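Local coordinates for 3,4-dihydroxy-2-butanone 4-phosphate synthase (Candida albicans, PDB 1TKS), which converts D-ribulose 5-phosphate into 3,4-dihydroxy-2-butanone 4-phosphate and formate, a step of riboflavin biosynthesis, at residues Glu10-Tyr15 and Val150-Leu155; Ile36-Leu41 and Ala156-Ala161; Glu40-Glu45 and Thr109-Ala114; Lys46-Val51 and Ile101-Arg106. All blocks are in the same frame, centred on the assembly; numbering follows the deposited sequence.

Contact 1: Glu10-Tyr15 and Val150-Leu155; sequences EALEAY and VQLSTL
The ring of Y15 has L152 CB over one face and S153 OG at its edge, near the ring plane. L152 CB lies 3.8 Å from the centroid of the Y15 ring and 19° off the normal, a CH-pi contact displaced toward the rim, where its nearest ring atom is Y15 CZ at 3.6 Å. The phenol can reach this far because CG of Y15 is anti to the backbone N (chi1 -169°), sending the ring across to the second helix. There Y15 OH donates to S153 OG at 2.9 Å, and the serine oxygen is also bonded to A161 O. Tyrosine suits the place by offering a flat face to a leucine and a hydroxyl to a small polar residue in otherwise buried surroundings. One turn earlier, L12 adds a purely apolar contact: its CD2 meets L155 CB at 3.7 Å and L152 CD2 at 3.8 Å. L198 of helix 195-203 also touches L152 and L155, and I193 of strand 191-194 touches L152, extending this aliphatic cluster. The axes of segments 10-15 and 150-155 approach to 9.6 Å and cross at -87°, a near-perpendicular helix-helix packing that buries an aliphatic patch in this alpha/beta protein.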
loop_
_atom_site.group_PDB
_atom_site.type_symbol
_atom_site.label_atom_id
_atom_site.label_comp_id
_atom_site.label_asym_id
_atom_site.label_seq_id
_atom_site.Cartn_x
_atom_site.Cartn_y
_atom_site.Cartn_z
ATOM N N GLU B 10 0.568 -22.913 20.494
ATOM C CA GLU B 10 -0.217 -21.862 21.130
ATOM C C GLU B 10 -0.481 -20.758 20.104
ATOM O O GLU B 10 -1.568 -20.180 20.067
ATOM C CB GLU B 10 0.518 -21.278 22.344
ATOM C CG GLU B 10 0.890 -22.285 23.444
ATOM C CD GLU B 10 -0.299 -23.045 24.033
ATOM O OE1 GLU B 10 -1.456 -22.614 23.842
ATOM O OE2 GLU B 10 -0.065 -24.075 24.705
ATOM N N ALA B 11 0.509 -20.474 19.263
ATOM C CA ALA B 11 0.357 -19.443 18.243
ATOM C C ALA B 11 -0.688 -19.839 17.206
ATOM O O ALA B 11 -1.438 -18.991 16.727
ATOM C CB ALA B 11 1.696 -19.170 17.561
ATOM N N LEU B 12 -0.744 -21.124 16.861
ATOM C CA LEU B 12 -1.721 -21.585 15.880
ATOM C C LEU B 12 -3.144 -21.422 16.400
ATOM O O LEU B 12 -4.050 -21.079 15.641
ATOM C CB LEU B 12 -1.470 -23.047 15.515
ATOM C CG LEU B 12 -0.213 -23.327 14.684
ATOM C CD1 LEU B 12 -0.072 -24.830 14.486
ATOM C CD2 LEU B 12 -0.305 -22.619 13.336
ATOM N N GLU B 13 -3.345 -21.669 17.690
ATOM C CA GLU B 13 -4.675 -21.521 18.260
ATOM C C GLU B 13 -5.106 -20.062 18.204
ATOM O O GLU B 13 -6.262 -19.768 17.924
ATOM C CB GLU B 13 -4.707 -22.034 19.700
ATOM C CG GLU B 13 -4.667 -23.548 19.780
ATOM C CD GLU B 13 -5.865 -24.188 19.109
ATOM O OE1 GLU B 13 -5.723 -25.313 18.584
ATOM O OE2 GLU B 13 -6.956 -23.575 19.118
ATOM N N ALA B 14 -4.176 -19.147 18.462
ATOM C CA ALA B 14 -4.490 -17.725 18.409
ATOM C C ALA B 14 -4.847 -17.359 16.970
ATOM O O ALA B 14 -5.801 -16.622 16.717
ATOM C CB ALA B 14 -3.292 -16.903 18.878
ATOM N N TYR B 15 -4.069 -17.888 16.033
ATOM C CA TYR B 15 -4.271 -17.638 14.613
ATOM C C TYR B 15 -5.622 -18.207 14.179
ATOM O O TYR B 15 -6.354 -17.584 13.413
ATOM C CB TYR B 15 -3.111 -18.273 13.835
ATOM C CG TYR B 15 -3.011 -17.900 12.374
ATOM C CD1 TYR B 15 -3.729 -18.597 11.407
ATOM C CD2 TYR B 15 -2.163 -16.875 11.954
ATOM C CE1 TYR B 15 -3.596 -18.288 10.056
ATOM C CE2 TYR B 15 -2.025 -16.558 10.609
ATOM C CZ TYR B 15 -2.742 -17.271 9.664
ATOM O OH TYR B 15 -2.594 -16.974 8.331
ATOM N N VAL B 150 0.583 -18.770 4.241
ATOM C CA VAL B 150 -0.217 -19.893 3.775
ATOM C C VAL B 150 0.028 -21.127 4.651
ATOM O O VAL B 150 -0.877 -21.930 4.868
ATOM C CB VAL B 150 0.089 -20.209 2.290
ATOM C CG1 VAL B 150 -0.739 -21.403 1.814
ATOM C CG2 VAL B 150 -0.217 -18.983 1.435
ATOM N N GLN B 151 1.245 -21.265 5.170
ATOM C CA GLN B 151 1.579 -22.394 6.034
ATOM C C GLN B 151 0.800 -22.297 7.348
ATOM O O GLN B 151 0.282 -23.297 7.844
ATOM C CB GLN B 151 3.078 -22.405 6.339
ATOM C CG GLN B 151 3.579 -23.690 6.994
ATOM C CD GLN B 151 4.026 -24.718 5.977
ATOM O OE1 GLN B 151 3.349 -25.720 5.733
ATOM N NE2 GLN B 151 5.176 -24.469 5.370
ATOM N N LEU B 152 0.737 -21.093 7.915
ATOM C CA LEU B 152 0.016 -20.883 9.162
ATOM C C LEU B 152 -1.456 -21.217 8.979
ATOM O O LEU B 152 -2.042 -21.937 9.786
ATOM C CB LEU B 152 0.175 -19.437 9.641
ATOM C CG LEU B 152 1.533 -19.134 10.281
ATOM C CD1 LEU B 152 1.741 -17.632 10.392
ATOM C CD2 LEU B 152 1.605 -19.788 11.658
ATOM N N SER B 153 -2.056 -20.703 7.911
ATOM C CA SER B 153 -3.461 -20.971 7.649
ATOM C C SER B 153 -3.712 -22.473 7.507
ATOM O O SER B 153 -4.676 -23.004 8.060
ATOM C CB SER B 153 -3.914 -20.226 6.389
ATOM O OG SER B 153 -3.968 -18.832 6.639
ATOM N N THR B 154 -2.843 -23.157 6.773
ATOM C CA THR B 154 -2.983 -24.596 6.576
ATOM C C THR B 154 -2.906 -25.340 7.909
ATOM O O THR B 154 -3.748 -26.192 8.210
ATOM C CB THR B 154 -1.890 -25.134 5.629
ATOM O OG1 THR B 154 -2.015 -24.498 4.351
ATOM C CG2 THR B 154 -2.029 -26.642 5.450
ATOM N N LEU B 155 -1.900 -25.016 8.712
ATOM C CA LEU B 155 -1.733 -25.664 10.007
ATOM C C LEU B 155 -2.927 -25.407 10.915
ATOM O O LEU B 155 -3.277 -26.251 11.744
ATOM C CB LEU B 155 -0.461 -25.158 10.684
ATOM C CG LEU B 155 0.846 -25.510 9.972
ATOM C CD1 LEU B 155 1.977 -24.661 10.536
ATOM C CD2 LEU B 155 1.137 -27.004 10.131
#

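Contact 2: Ile36-Leu41 and Ala156-Ala161; sequences IMAAEL and AGLQPA
E40 holds CG between its own backbone N and carbonyl carbon (chi1 61°) and is extended beyond it, which carries the carboxylate across to the backbone of L158 and Q159. There E40 OE2 accepts the N-H of Q159 through its syn lone pair, at a short 2.6 Å and an N-H...O angle of 147°. The same oxygen rests 3.2 Å from L158 CB, while L158 CD2 lies alongside the other oxygen. A water accepts from E40 N and also sits 2.8 Å from both E40 OE2 and A161 O, linking the two segments a second time. Directly between backbones, A39 N donates to A161 O at 3.2 Å; the donor stands well above the carbonyl plane, although the N-H points nearly straight at the oxygen. Small residues permit this approach: A39 CB and A161 CB are 3.7 Å apart, and A38 CB packs against L158 CD1 at 3.6 Å. G157, with its positive phi, ends helix 145-155 in a Schellman motif, and P160 centres an inverse gamma turn that redirects the chain. Together they form the helix-to-strand connection leading into strand 162-166, held here against the end of its antiparallel neighbour, strand 34-38.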
loop_
_atom_site.group_PDB
_atom_site.type_symbol
_atom_site.label_atom_id
_atom_site.label_comp_id
_atom_site.label_asym_id
_atom_site.label_seq_id
_atom_site.Cartn_x
_atom_site.Cartn_y
_atom_site.Cartn_z
ATOM N N ILE B 36 0.705 -10.913 10.466
ATOM C CA ILE B 36 0.058 -11.901 9.602
ATOM C C ILE B 36 -1.155 -12.515 10.295
ATOM O O ILE B 36 -1.112 -12.806 11.490
ATOM C CB ILE B 36 0.994 -13.090 9.249
ATOM C CG1 ILE B 36 2.332 -12.580 8.706
ATOM C CG2 ILE B 36 0.307 -13.996 8.228
ATOM C CD1 ILE B 36 3.288 -13.688 8.284
ATOM N N MET B 37 -2.239 -12.700 9.547
ATOM C CA MET B 37 -3.434 -13.342 10.089
ATOM C C MET B 37 -4.192 -14.036 8.972
ATOM O O MET B 37 -3.905 -13.824 7.795
ATOM C CB MET B 37 -4.348 -12.337 10.817
ATOM C CG MET B 37 -5.152 -11.363 9.944
ATOM S SD MET B 37 -6.485 -10.575 10.876
ATOM C CE MET B 37 -7.707 -11.865 10.932
ATOM N N ALA B 38 -5.149 -14.873 9.353
ATOM C CA ALA B 38 -5.955 -15.618 8.394
ATOM C C ALA B 38 -6.753 -14.675 7.499
ATOM O O ALA B 38 -7.464 -13.801 7.984
ATOM C CB ALA B 38 -6.897 -16.557 9.134
ATOM N N ALA B 39 -6.635 -14.864 6.189
ATOM C CA ALA B 39 -7.342 -14.016 5.236
ATOM C C ALA B 39 -8.856 -14.060 5.421
ATOM O O ALA B 39 -9.529 -13.026 5.354
ATOM C CB ALA B 39 -6.979 -14.419 3.803
ATOM N N GLU B 40 -9.392 -15.253 5.656
ATOM C CA GLU B 40 -10.833 -15.417 5.819
ATOM C C GLU B 40 -11.390 -14.812 7.097
ATOM O O GLU B 40 -12.604 -14.667 7.238
ATOM C CB GLU B 40 -11.200 -16.902 5.767
ATOM C CG GLU B 40 -10.555 -17.740 6.859
ATOM C CD GLU B 40 -10.669 -19.225 6.582
ATOM O OE1 GLU B 40 -11.706 -19.828 6.929
ATOM O OE2 GLU B 40 -9.720 -19.781 5.999
ATOM N N LEU B 41 -10.515 -14.430 8.019
ATOM C CA LEU B 41 -10.981 -13.883 9.287
ATOM C C LEU B 41 -10.749 -12.394 9.484
ATOM O O LEU B 41 -11.185 -11.835 10.488
ATOM C CB LEU B 41 -10.332 -14.643 10.446
ATOM C CG LEU B 41 -10.525 -16.162 10.475
ATOM C CD1 LEU B 41 -9.751 -16.753 11.645
ATOM C CD2 LEU B 41 -12.003 -16.490 10.584
ATOM N N ALA B 156 -3.551 -24.245 10.749
ATOM C CA ALA B 156 -4.704 -23.861 11.558
ATOM C C ALA B 156 -6.008 -24.487 11.059
ATOM O O ALA B 156 -7.067 -24.282 11.653
ATOM C CB ALA B 156 -4.822 -22.334 11.581
ATOM N N GLY B 157 -5.921 -25.251 9.971
ATOM C CA GLY B 157 -7.095 -25.897 9.407
ATOM C C GLY B 157 -7.984 -24.967 8.602
ATOM O O GLY B 157 -9.126 -25.301 8.294
ATOM N N LEU B 158 -7.447 -23.804 8.247
ATOM C CA LEU B 158 -8.181 -22.792 7.495
ATOM C C LEU B 158 -7.849 -22.815 5.997
ATOM O O LEU B 158 -7.006 -23.597 5.549
ATOM C CB LEU B 158 -7.863 -21.410 8.084
ATOM C CG LEU B 158 -8.182 -21.206 9.572
ATOM C CD1 LEU B 158 -7.532 -19.929 10.093
ATOM C CD2 LEU B 158 -9.693 -21.159 9.761
ATOM N N GLN B 159 -8.521 -21.972 5.216
ATOM C CA GLN B 159 -8.247 -21.904 3.781
ATOM C C GLN B 159 -6.790 -21.468 3.616
ATOM O O GLN B 159 -6.283 -20.678 4.409
ATOM C CB GLN B 159 -9.176 -20.890 3.101
ATOM C CG GLN B 159 -10.656 -21.263 3.129
ATOM C CD GLN B 159 -10.941 -22.563 2.403
ATOM O OE1 GLN B 159 -10.422 -22.802 1.312
ATOM N NE2 GLN B 159 -11.783 -23.403 2.996
ATOM N N PRO B 160 -6.098 -21.983 2.586
ATOM C CA PRO B 160 -4.691 -21.651 2.318
ATOM C C PRO B 160 -4.516 -20.210 1.853
ATOM O O PRO B 160 -4.057 -19.953 0.741
ATOM C CB PRO B 160 -4.304 -22.661 1.241
ATOM C CG PRO B 160 -5.584 -22.814 0.472
ATOM C CD PRO B 160 -6.604 -22.938 1.584
ATOM N N ALA B 161 -4.876 -19.275 2.724
ATOM C CA ALA B 161 -4.791 -17.860 2.399
ATOM C C ALA B 161 -4.528 -17.040 3.650
ATOM O O ALA B 161 -5.106 -17.296 4.704
ATOM C CB ALA B 161 -6.096 -17.408 1.751
HETATM O O HOH W 1 -7.772 -17.833 5.470
#

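Contact 3: Glu40-Glu45 and Thr109-Ala114; sequences ELITQE and TTRSLA
R111 lays its aliphatic part over the backbone of the opposite segment, with CD 3.6 Å from E40 O and 3.3 Å from I42 O. The chain then bends at chi3 (-57°), bringing the guanidinium round so that NH1 donates to I42 O at 3.0 Å. That bond is well formed: the N-H...O angle is 164°, and the oxygen lies in the guanidinium plane, at its edge, while the nitrogen lies in the carbonyl plane of I42. Arginine fits because its methylenes can follow the backbone surface before a planar donor is needed at the far end.

Two smaller contacts flank it. I42 CG2 meets T110 CG2 at 3.6 Å, the two side chains crossing at about a right angle. T110 presents its methyl because CG2 points away from the residue's own N, and its hydroxyl turns back to R106 O within the helix, leaving a nonpolar surface toward the isoleucine. At the end of helix 103-114, the small methyl of A114 sits directly against the backbone of E40, its CB 3.7 Å from E40 N and 3.8 Å from E40 CB. The backbones come nearest at E40 and R111, whose CA atoms are 4.2 Å apart.

Just beyond I42, T43 is the N-cap of helix 44-52, its OG1 bonded to K46 N. The R111 bond therefore fixes a carbonyl immediately before a helix start. Since the cationic group is engaged here by a backbone carbonyl, its electrostatic effect would probably be to polarise that peptide and strengthen the bond, tying the connecting loop to helix 103-114.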
loop_
_atom_site.group_PDB
_atom_site.type_symbol
_atom_site.label_atom_id
_atom_site.label_comp_id
_atom_site.label_asym_id
_atom_site.label_seq_id
_atom_site.Cartn_x
_atom_site.Cartn_y
_atom_site.Cartn_z
ATOM N N GLU B 40 -9.392 -15.253 5.656
ATOM C CA GLU B 40 -10.833 -15.417 5.819
ATOM C C GLU B 40 -11.390 -14.812 7.097
ATOM O O GLU B 40 -12.604 -14.667 7.238
ATOM C CB GLU B 40 -11.200 -16.902 5.767
ATOM C CG GLU B 40 -10.555 -17.740 6.859
ATOM C CD GLU B 40 -10.669 -19.225 6.582
ATOM O OE1 GLU B 40 -11.706 -19.828 6.929
ATOM O OE2 GLU B 40 -9.720 -19.781 5.999
ATOM N N LEU B 41 -10.515 -14.430 8.019
ATOM C CA LEU B 41 -10.981 -13.883 9.287
ATOM C C LEU B 41 -10.749 -12.394 9.484
ATOM O O LEU B 41 -11.185 -11.835 10.488
ATOM C CB LEU B 41 -10.332 -14.643 10.446
ATOM C CG LEU B 41 -10.525 -16.162 10.475
ATOM C CD1 LEU B 41 -9.751 -16.753 11.645
ATOM C CD2 LEU B 41 -12.003 -16.490 10.584
ATOM N N ILE B 42 -10.077 -11.745 8.535
ATOM C CA ILE B 42 -9.806 -10.318 8.681
ATOM C C ILE B 42 -11.041 -9.446 8.489
ATOM O O ILE B 42 -11.669 -9.439 7.432
ATOM C CB ILE B 42 -8.663 -9.848 7.734
ATOM C CG1 ILE B 42 -8.193 -8.451 8.140
ATOM C CG2 ILE B 42 -9.126 -9.851 6.281
ATOM C CD1 ILE B 42 -6.858 -8.049 7.525
ATOM N N THR B 43 -11.384 -8.721 9.549
ATOM C CA THR B 43 -12.540 -7.833 9.556
ATOM C C THR B 43 -12.132 -6.418 9.194
ATOM O O THR B 43 -10.948 -6.122 9.048
ATOM C CB THR B 43 -13.177 -7.771 10.955
ATOM O OG1 THR B 43 -12.197 -7.301 11.890
ATOM C CG2 THR B 43 -13.661 -9.138 11.391
ATOM N N GLN B 44 -13.128 -5.547 9.063
ATOM C CA GLN B 44 -12.882 -4.148 8.752
ATOM C C GLN B 44 -11.980 -3.558 9.831
ATOM O O GLN B 44 -10.992 -2.899 9.526
ATOM C CB GLN B 44 -14.206 -3.376 8.712
ATOM C CG GLN B 44 -14.087 -1.941 8.217
ATOM C CD GLN B 44 -13.690 -0.946 9.297
ATOM O OE1 GLN B 44 -13.475 0.232 9.012
ATOM N NE2 GLN B 44 -13.605 -1.408 10.540
ATOM N N GLU B 45 -12.321 -3.808 11.092
ATOM C CA GLU B 45 -11.538 -3.286 12.205
ATOM C C GLU B 45 -10.116 -3.830 12.205
ATOM O O GLU B 45 -9.164 -3.092 12.464
ATOM C CB GLU B 45 -12.190 -3.627 13.549
ATOM C CG GLU B 45 -13.571 -3.031 13.799
ATOM C CD GLU B 45 -14.662 -3.672 12.963
ATOM O OE1 GLU B 45 -14.467 -4.805 12.475
ATOM O OE2 GLU B 45 -15.729 -3.044 12.810
ATOM N N THR B 109 -12.281 -7.935 0.245
ATOM C CA THR B 109 -11.560 -8.558 -0.853
ATOM C C THR B 109 -10.674 -9.686 -0.329
ATOM O O THR B 109 -10.604 -10.762 -0.925
ATOM C CB THR B 109 -10.697 -7.528 -1.601
ATOM O OG1 THR B 109 -11.555 -6.579 -2.246
ATOM C CG2 THR B 109 -9.823 -8.209 -2.645
ATOM N N THR B 110 -10.004 -9.440 0.793
ATOM C CA THR B 110 -9.129 -10.443 1.380
ATOM C C THR B 110 -9.902 -11.702 1.783
ATOM O O THR B 110 -9.468 -12.819 1.492
ATOM C CB THR B 110 -8.381 -9.864 2.598
ATOM O OG1 THR B 110 -7.576 -8.759 2.166
ATOM C CG2 THR B 110 -7.483 -10.915 3.228
ATOM N N ARG B 111 -11.046 -11.529 2.438
ATOM C CA ARG B 111 -11.846 -12.677 2.853
ATOM C C ARG B 111 -12.351 -13.418 1.615
ATOM O O ARG B 111 -12.425 -14.651 1.600
ATOM C CB ARG B 111 -13.037 -12.231 3.712
ATOM C CG ARG B 111 -12.665 -11.575 5.047
ATOM C CD ARG B 111 -13.869 -11.495 5.986
ATOM N NE ARG B 111 -14.992 -10.768 5.392
ATOM C CZ ARG B 111 -15.109 -9.443 5.374
ATOM N NH1 ARG B 111 -14.173 -8.676 5.925
ATOM N NH2 ARG B 111 -16.159 -8.880 4.789
ATOM N N SER B 112 -12.687 -12.660 0.577
ATOM C CA SER B 112 -13.189 -13.242 -0.661
ATOM C C SER B 112 -12.129 -14.077 -1.369
ATOM O O SER B 112 -12.445 -15.090 -1.998
ATOM C CB SER B 112 -13.707 -12.136 -1.582
ATOM O OG SER B 112 -14.790 -11.448 -0.972
ATOM N N LEU B 113 -10.869 -13.669 -1.276
ATOM C CA LEU B 113 -9.824 -14.454 -1.921
ATOM C C LEU B 113 -9.683 -15.794 -1.211
ATOM O O LEU B 113 -9.290 -16.789 -1.818
ATOM C CB LEU B 113 -8.494 -13.693 -1.909
ATOM C CG LEU B 113 -8.458 -12.472 -2.839
ATOM C CD1 LEU B 113 -7.319 -11.547 -2.448
ATOM C CD2 LEU B 113 -8.316 -12.932 -4.287
ATOM N N ALA B 114 -10.017 -15.832 0.075
ATOM C CA ALA B 114 -9.914 -17.081 0.822
ATOM C C ALA B 114 -11.149 -17.969 0.639
ATOM O O ALA B 114 -11.047 -19.193 0.694
ATOM C CB ALA B 114 -9.697 -16.790 2.304
#

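Contact 4: Lys46-Val51 and Ile101-Arg106; sequences KMAFLV and ISAHDR
Apolar contacts come first along M47-A48 and A103. A chi1 of 177° swings CG of M47 over to A103, 4.2 Å from its CB; the same CG makes a van der Waals contact with the backbone at A103 O, 3.6 Å away. Bends further along the methionine bring SD to 4.2 Å from R106 CB, the two chains crossing at about a right angle. A48 CB and A103 CB meet at 4.1 Å; two alanines let the backbones approach to 5.3 Å between their CA atoms. The flexible thioether chain of M47 fills in beside them.

A second kind of contact is made over a flat cation. V51 CG2 covers one face of the R106 guanidinium, 3.3 Å from NH2, and I101 CD1 lies 3.4 Å above the other face, over its centre, so the group is sandwiched between aliphatic carbons. This is part of the dimer interface of the enzyme: R106 NH2 bonds to S55 O of the second subunit, and V51 and I101 also pack on that S55.

No hydrogen bond joins the two segments. R106 NH1 is bonded to G56 O of its own chain, and NE makes a weak bond to I101 O. S102 is the N-cap of helix 103-114, its OG accepting from D105 N at 2.9 Å.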
loop_
_atom_site.group_PDB
_atom_site.type_symbol
_atom_site.label_atom_id
_atom_site.label_comp_id
_atom_site.label_asym_id
_atom_site.label_seq_id
_atom_site.Cartn_x
_atom_site.Cartn_y
_atom_site.Cartn_z
ATOM N N LYS B 46 -9.961 -5.118 11.918
ATOM C CA LYS B 46 -8.633 -5.725 11.911
ATOM C C LYS B 46 -7.782 -5.215 10.760
ATOM O O LYS B 46 -6.560 -5.098 10.888
ATOM C CB LYS B 46 -8.752 -7.247 11.865
ATOM C CG LYS B 46 -9.214 -7.834 13.191
ATOM C CD LYS B 46 -9.576 -9.301 13.074
ATOM C CE LYS B 46 -9.859 -9.885 14.448
ATOM N NZ LYS B 46 -10.248 -11.315 14.387
ATOM N N MET B 47 -8.429 -4.911 9.638
ATOM C CA MET B 47 -7.715 -4.372 8.484
ATOM C C MET B 47 -7.300 -2.937 8.808
ATOM O O MET B 47 -6.218 -2.487 8.432
ATOM C CB MET B 47 -8.600 -4.374 7.234
ATOM C CG MET B 47 -7.918 -3.757 6.011
ATOM S SD MET B 47 -6.458 -4.653 5.406
ATOM C CE MET B 47 -5.141 -3.943 6.290
ATOM N N ALA B 48 -8.172 -2.214 9.504
ATOM C CA ALA B 48 -7.859 -0.842 9.870
ATOM C C ALA B 48 -6.643 -0.859 10.796
ATOM O O ALA B 48 -5.781 0.019 10.722
ATOM C CB ALA B 48 -9.045 -0.186 10.567
ATOM N N PHE B 49 -6.581 -1.866 11.665
ATOM C CA PHE B 49 -5.473 -2.015 12.598
ATOM C C PHE B 49 -4.200 -2.315 11.818
ATOM O O PHE B 49 -3.158 -1.689 12.038
ATOM C CB PHE B 49 -5.760 -3.156 13.578
ATOM C CG PHE B 49 -4.691 -3.356 14.616
ATOM C CD1 PHE B 49 -4.704 -2.627 15.803
ATOM C CD2 PHE B 49 -3.683 -4.298 14.418
ATOM C CE1 PHE B 49 -3.727 -2.834 16.780
ATOM C CE2 PHE B 49 -2.703 -4.511 15.386
ATOM C CZ PHE B 49 -2.728 -3.778 16.575
ATOM N N LEU B 50 -4.288 -3.268 10.897
ATOM C CA LEU B 50 -3.136 -3.645 10.085
ATOM C C LEU B 50 -2.575 -2.438 9.332
ATOM O O LEU B 50 -1.373 -2.197 9.350
ATOM C CB LEU B 50 -3.530 -4.753 9.092
ATOM C CG LEU B 50 -2.413 -5.258 8.170
ATOM C CD1 LEU B 50 -1.240 -5.777 9.006
ATOM C CD2 LEU B 50 -2.945 -6.364 7.274
ATOM N N VAL B 51 -3.451 -1.685 8.672
ATOM C CA VAL B 51 -3.025 -0.506 7.920
ATOM C C VAL B 51 -2.428 0.564 8.836
ATOM O O VAL B 51 -1.386 1.140 8.533
ATOM C CB VAL B 51 -4.204 0.101 7.118
ATOM C CG1 VAL B 51 -3.805 1.437 6.507
ATOM C CG2 VAL B 51 -4.616 -0.860 6.012
ATOM N N ILE B 101 -10.067 0.718 -1.709
ATOM C CA ILE B 101 -8.969 0.981 -0.779
ATOM C C ILE B 101 -9.381 1.105 0.699
ATOM O O ILE B 101 -8.539 1.020 1.596
ATOM C CB ILE B 101 -8.206 2.259 -1.230
ATOM C CG1 ILE B 101 -6.936 2.460 -0.399
ATOM C CG2 ILE B 101 -9.109 3.473 -1.110
ATOM C CD1 ILE B 101 -5.928 1.344 -0.545
ATOM N N SER B 102 -10.671 1.292 0.960
ATOM C CA SER B 102 -11.136 1.419 2.342
ATOM C C SER B 102 -10.824 0.155 3.138
ATOM O O SER B 102 -10.634 -0.922 2.566
ATOM C CB SER B 102 -12.643 1.681 2.386
ATOM O OG SER B 102 -13.381 0.510 2.078
ATOM N N ALA B 103 -10.765 0.284 4.459
ATOM C CA ALA B 103 -10.490 -0.872 5.302
ATOM C C ALA B 103 -11.575 -1.920 5.056
ATOM O O ALA B 103 -11.289 -3.110 4.948
ATOM C CB ALA B 103 -10.473 -0.454 6.772
ATOM N N HIS B 104 -12.821 -1.463 4.959
ATOM C CA HIS B 104 -13.951 -2.361 4.719
ATOM C C HIS B 104 -13.778 -3.135 3.418
ATOM O O HIS B 104 -13.963 -4.351 3.379
ATOM C CB HIS B 104 -15.255 -1.560 4.649
ATOM C CG HIS B 104 -16.385 -2.301 4.000
ATOM N ND1 HIS B 104 -17.331 -2.998 4.716
ATOM C CD2 HIS B 104 -16.694 -2.478 2.693
ATOM C CE1 HIS B 104 -18.178 -3.574 3.877
ATOM N NE2 HIS B 104 -17.812 -3.274 2.647
ATOM N N ASP B 105 -13.433 -2.417 2.353
ATOM C CA ASP B 105 -13.256 -3.024 1.043
ATOM C C ASP B 105 -12.057 -3.967 0.976
ATOM O O ASP B 105 -12.174 -5.086 0.465
ATOM C CB ASP B 105 -13.132 -1.939 -0.031
ATOM C CG ASP B 105 -14.454 -1.221 -0.304
ATOM O OD1 ASP B 105 -15.445 -1.481 0.409
ATOM O OD2 ASP B 105 -14.491 -0.395 -1.235
ATOM N N ARG B 106 -10.907 -3.533 1.482
ATOM C CA ARG B 106 -9.732 -4.397 1.452
ATOM C C ARG B 106 -9.947 -5.649 2.289
ATOM O O ARG B 106 -9.480 -6.725 1.923
ATOM C CB ARG B 106 -8.470 -3.642 1.900
ATOM C CG ARG B 106 -7.894 -2.778 0.783
ATOM C CD ARG B 106 -6.439 -2.403 0.997
ATOM N NE ARG B 106 -6.262 -1.246 1.870
ATOM C CZ ARG B 106 -5.076 -0.710 2.142
ATOM N NH1 ARG B 106 -3.978 -1.237 1.611
ATOM N NH2 ARG B 106 -4.980 0.355 2.927
#

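In the fold
Contacts 1 and 2 adjoin, their centres 8 Å apart, because helix 145-155 runs straight into the loop of contact 2; S153 O lies 2.9 Å from L158 N, a probable hydrogen bond between them. Contact 3 shares E40 and L41 with contact 2. It fastens the connection before helix 44-52, and contact 4 the helix itself, to later and earlier parts of helix 103-114, their centres 9 Å apart. Contact 4, and Q44 of contact 3, reach the second subunit. Contacts 1 and 2 border the probable active site: between side chains, L152 is about 9 Å from H145, a likely magnesium ligand, and from D34, and A161 about 10 Å from T146; D34 and T146 probably bind D-ribulose 5-phosphate. Contacts 3 and 4 lie away from it.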